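Local coordinates for protein GDP-L-fucose synthase (Campylobacter jejuni, PDB 7ANC) that binds NADP and acts as the C4 reductase in the GDP-mannoheptose route, a sugar-nucleotide reductase, at residues 101-106 with 157-162. Numbering follows the deposited sequence.
Sequences KKLVFF and TNFITL. With NAP (NADP nicotinamide-adenine-dinucleotide phosphate), chain C.
Leu103 and Phe105 bond through their backbones to Asn158, Ile160 and Leu162, pairing two parallel strands. Leu103 N donates to Asn158 O (3.1 Å), and Leu103 O accepts from Ile160 N (2.9 Å). Two residues on, Phe105 repeats this: its N donates to Ile160 O and its O accepts from Leu162 N. The other edge of strand 102-108 is also satisfied: Lys102 and Val104 bond to strand 60-63. Just before the pairing begins, one water bridges the two segments, donating to Lys101 O and accepting from Asn158 N.

Lys102 runs extended, with CG anti to its own N (chi1 -158°), and crosses the Asn158 amide. Its CD lies 3.6 Å from Asn158 ND2, but the two polar ends bond elsewhere. Lys102 NZ forms a salt bridge with Asp259 and bonds to the carbonyls of Ile258, Met255 and Thr254. Asn158 ND2 also bonds to Asp259, and its OD1 accepts from Phe260 N.

Leu103 CB packs 3.5 Å from Phe159 CD1. Thr161 OG1 meets the Phe105 ring at its edge, 3.6 Å from CD2. Val104 CG1 touches Leu162 CD1 at 3.9 Å.

Phe106 lines the NADP pocket, and its O accepts from Lys141 NZ, which also bonds NADP. Strand 102-108 lies between 60-63 and 159-164 in the Rossmann-type parallel sheet, with 274-275 beyond 159-164. A right-handed crossover through helix 135-155 links the pair. Helices 77-97 and 135-155 cover the Leu103, Phe105, Phe159 and Thr161 face; helix 244-257 packs against Val104, Phe106 and Leu162.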
loop_
_atom_site.group_PDB
_atom_site.type_symbol
_atom_site.label_atom_id
_atom_site.label_comp_id
_atom_site.label_asym_id
_atom_site.label_seq_id
_atom_site.Cartn_x
_atom_site.Cartn_y
_atom_site.Cartn_z
ATOM N N LYS A 101 21.919 4.879 -9.975
ATOM C CA LYS A 101 22.075 6.294 -9.705
ATOM C C LYS A 101 20.731 7.013 -9.420
ATOM O O LYS A 101 20.593 7.813 -8.471
ATOM C CB LYS A 101 22.806 6.989 -10.866
ATOM C CG LYS A 101 24.255 6.496 -10.988
ATOM C CD LYS A 101 25.006 7.131 -12.159
ATOM C CE LYS A 101 26.489 6.807 -12.100
ATOM N NZ LYS A 101 26.678 5.476 -12.718
ATOM N N LYS A 102 19.740 6.750 -10.281
ATOM C CA LYS A 102 18.455 7.425 -10.201
ATOM C C LYS A 102 17.340 6.542 -10.793
ATOM O O LYS A 102 17.579 5.746 -11.724
ATOM C CB LYS A 102 18.578 8.766 -10.950
ATOM C CG LYS A 102 17.582 9.807 -10.554
ATOM C CD LYS A 102 18.048 11.165 -11.070
ATOM C CE LYS A 102 16.995 12.188 -10.793
ATOM N NZ LYS A 102 17.424 13.517 -11.326
ATOM N N LEU A 103 16.130 6.680 -10.224
ATOM C CA LEU A 103 14.969 5.872 -10.601
ATOM C C LEU A 103 13.754 6.796 -10.663
ATOM O O LEU A 103 13.608 7.703 -9.824
ATOM C CB LEU A 103 14.760 4.727 -9.591
ATOM C CG LEU A 103 13.578 3.757 -9.736
ATOM C CD1 LEU A 103 13.910 2.373 -9.175
ATOM C CD2 LEU A 103 12.293 4.295 -9.108
ATOM N N VAL A 104 12.870 6.534 -11.641
ATOM C CA VAL A 104 11.575 7.215 -11.766
ATOM C C VAL A 104 10.472 6.147 -11.687
ATOM O O VAL A 104 10.511 5.145 -12.420
ATOM C CB VAL A 104 11.460 8.038 -13.055
ATOM C CG1 VAL A 104 10.035 8.521 -13.290
ATOM C CG2 VAL A 104 12.405 9.237 -12.997
ATOM N N PHE A 105 9.500 6.375 -10.791
ATOM C CA PHE A 105 8.347 5.490 -10.539
ATOM C C PHE A 105 7.071 6.289 -10.872
ATOM O O PHE A 105 7.018 7.485 -10.621
ATOM C CB PHE A 105 8.331 5.047 -9.068
ATOM C CG PHE A 105 7.058 4.344 -8.625
ATOM C CD1 PHE A 105 6.652 3.163 -9.233
ATOM C CD2 PHE A 105 6.255 4.889 -7.614
ATOM C CE1 PHE A 105 5.455 2.523 -8.852
ATOM C CE2 PHE A 105 5.091 4.265 -7.225
ATOM C CZ PHE A 105 4.700 3.055 -7.844
ATOM N N PHE A 106 6.053 5.613 -11.430
ATOM C CA PHE A 106 4.765 6.246 -11.794
ATOM C C PHE A 106 3.634 5.882 -10.842
ATOM O O PHE A 106 3.287 4.693 -10.699
ATOM C CB PHE A 106 4.400 5.925 -13.267
ATOM C CG PHE A 106 5.406 6.437 -14.261
ATOM C CD1 PHE A 106 5.389 7.769 -14.658
ATOM C CD2 PHE A 106 6.418 5.636 -14.733
ATOM C CE1 PHE A 106 6.311 8.262 -15.545
ATOM C CE2 PHE A 106 7.377 6.144 -15.595
ATOM C CZ PHE A 106 7.302 7.447 -16.018
ATOM N N THR A 157 19.234 7.760 -1.477
ATOM C CA THR A 157 18.959 7.401 -2.864
ATOM C C THR A 157 18.292 8.590 -3.587
ATOM O O THR A 157 17.964 9.605 -2.959
ATOM C CB THR A 157 18.070 6.137 -2.955
ATOM O OG1 THR A 157 16.910 6.341 -2.139
ATOM C CG2 THR A 157 18.791 4.941 -2.436
ATOM N N ASN A 158 18.048 8.427 -4.903
ATOM C CA ASN A 158 17.432 9.480 -5.723
ATOM C C ASN A 158 16.312 8.805 -6.558
ATOM O O ASN A 158 16.467 8.582 -7.772
ATOM C CB ASN A 158 18.521 10.141 -6.581
ATOM C CG ASN A 158 18.178 11.562 -7.009
ATOM O OD1 ASN A 158 17.150 12.142 -6.610
ATOM N ND2 ASN A 158 19.104 12.187 -7.808
ATOM N N PHE A 159 15.221 8.444 -5.858
ATOM C CA PHE A 159 14.085 7.695 -6.420
ATOM C C PHE A 159 12.850 8.594 -6.414
ATOM O O PHE A 159 12.331 8.894 -5.332
ATOM C CB PHE A 159 13.827 6.429 -5.553
ATOM C CG PHE A 159 14.955 5.401 -5.482
ATOM C CD1 PHE A 159 16.035 5.389 -6.359
ATOM C CD2 PHE A 159 14.869 4.359 -4.569
ATOM C CE1 PHE A 159 17.025 4.412 -6.269
ATOM C CE2 PHE A 159 15.847 3.376 -4.487
ATOM C CZ PHE A 159 16.915 3.372 -5.346
ATOM N N ILE A 160 12.374 9.027 -7.592
ATOM C CA ILE A 160 11.351 10.078 -7.705
ATOM C C ILE A 160 10.035 9.522 -8.230
ATOM O O ILE A 160 10.062 8.809 -9.231
ATOM C CB ILE A 160 11.812 11.202 -8.676
ATOM C CG1 ILE A 160 13.271 11.638 -8.382
ATOM C CG2 ILE A 160 10.810 12.360 -8.646
ATOM C CD1 ILE A 160 13.462 12.181 -6.977
ATOM N N THR A 161 8.917 9.839 -7.556
ATOM C CA THR A 161 7.584 9.432 -7.952
ATOM C C THR A 161 6.832 10.575 -8.700
ATOM O O THR A 161 6.696 11.714 -8.162
ATOM C CB THR A 161 6.770 9.022 -6.686
ATOM O OG1 THR A 161 7.375 7.889 -6.057
ATOM C CG2 THR A 161 5.358 8.633 -7.044
ATOM N N LEU A 162 6.324 10.256 -9.904
ATOM C CA LEU A 162 5.518 11.146 -10.742
ATOM C C LEU A 162 4.121 10.560 -10.847
ATOM O O LEU A 162 3.979 9.366 -11.150
ATOM C CB LEU A 162 6.112 11.277 -12.164
ATOM C CG LEU A 162 7.570 11.740 -12.272
ATOM C CD1 LEU A 162 7.991 11.787 -13.742
ATOM C CD2 LEU A 162 7.737 13.081 -11.577
HETATM P PA NAP C . 0.301 -1.034 -19.432
HETATM O O1A NAP C . -0.776 -1.823 -18.728
HETATM O O2A NAP C . 0.044 -0.482 -20.810
HETATM O O5B NAP C . 1.655 -1.896 -19.414
HETATM C C5B NAP C . 2.091 -2.659 -18.261
HETATM C C4B NAP C . 3.309 -3.457 -18.653
HETATM O O4B NAP C . 3.868 -4.077 -17.462
HETATM C C3B NAP C . 3.053 -4.598 -19.662
HETATM O O3B NAP C . 4.021 -4.624 -20.714
HETATM C C2B NAP C . 3.206 -5.861 -18.814
HETATM O O2B NAP C . 3.819 -6.916 -19.574
HETATM C C1B NAP C . 4.210 -5.412 -17.749
HETATM N N9A NAP C . 4.195 -6.261 -16.554
HETATM C C8A NAP C . 3.147 -6.454 -15.677
HETATM N N7A NAP C . 3.396 -7.357 -14.754
HETATM C C5A NAP C . 4.667 -7.836 -15.058
HETATM C C6A NAP C . 5.482 -8.827 -14.462
HETATM N N6A NAP C . 5.099 -9.596 -13.428
HETATM N N1A NAP C . 6.687 -9.082 -15.052
HETATM C C2A NAP C . 7.054 -8.337 -16.108
HETATM N N3A NAP C . 6.382 -7.372 -16.740
HETATM C C4A NAP C . 5.169 -7.169 -16.174
HETATM O O3 NAP C . 0.727 0.196 -18.485
HETATM P PN NAP C . 0.757 1.767 -18.772
HETATM O O1N NAP C . 1.870 2.105 -19.668
HETATM O O2N NAP C . -0.624 2.227 -19.114
HETATM O O5D NAP C . 1.110 2.346 -17.294
HETATM C C5D NAP C . 2.504 2.650 -16.992
HETATM C C4D NAP C . 2.570 3.220 -15.602
HETATM O O4D NAP C . 1.716 4.399 -15.593
HETATM C C3D NAP C . 2.030 2.296 -14.493
HETATM O O3D NAP C . 2.763 2.431 -13.277
HETATM C C2D NAP C . 0.572 2.780 -14.358
HETATM O O2D NAP C . -0.064 2.499 -13.111
HETATM C C1D NAP C . 0.784 4.281 -14.551
HETATM N N1N NAP C . -0.464 5.000 -14.926
HETATM C C2N NAP C . -1.033 4.817 -16.163
HETATM C C3N NAP C . -2.312 5.213 -16.411
HETATM C C7N NAP C . -2.997 4.815 -17.651
HETATM O O7N NAP C . -2.571 3.907 -18.394
HETATM N N7N NAP C . -4.084 5.537 -17.887
HETATM C C4N NAP C . -2.999 6.104 -15.412
HETATM C C5N NAP C . -2.314 6.241 -14.129
HETATM C C6N NAP C . -1.074 5.818 -13.978
HETATM P P2B NAP C . 2.878 -7.698 -20.700
HETATM O O1X NAP C . 2.812 -6.766 -21.920
HETATM O O2X NAP C . 3.671 -8.985 -20.947
HETATM O O3X NAP C . 1.502 -7.969 -20.107
HETATM O O HOH W 1 19.935 6.387 -5.867
#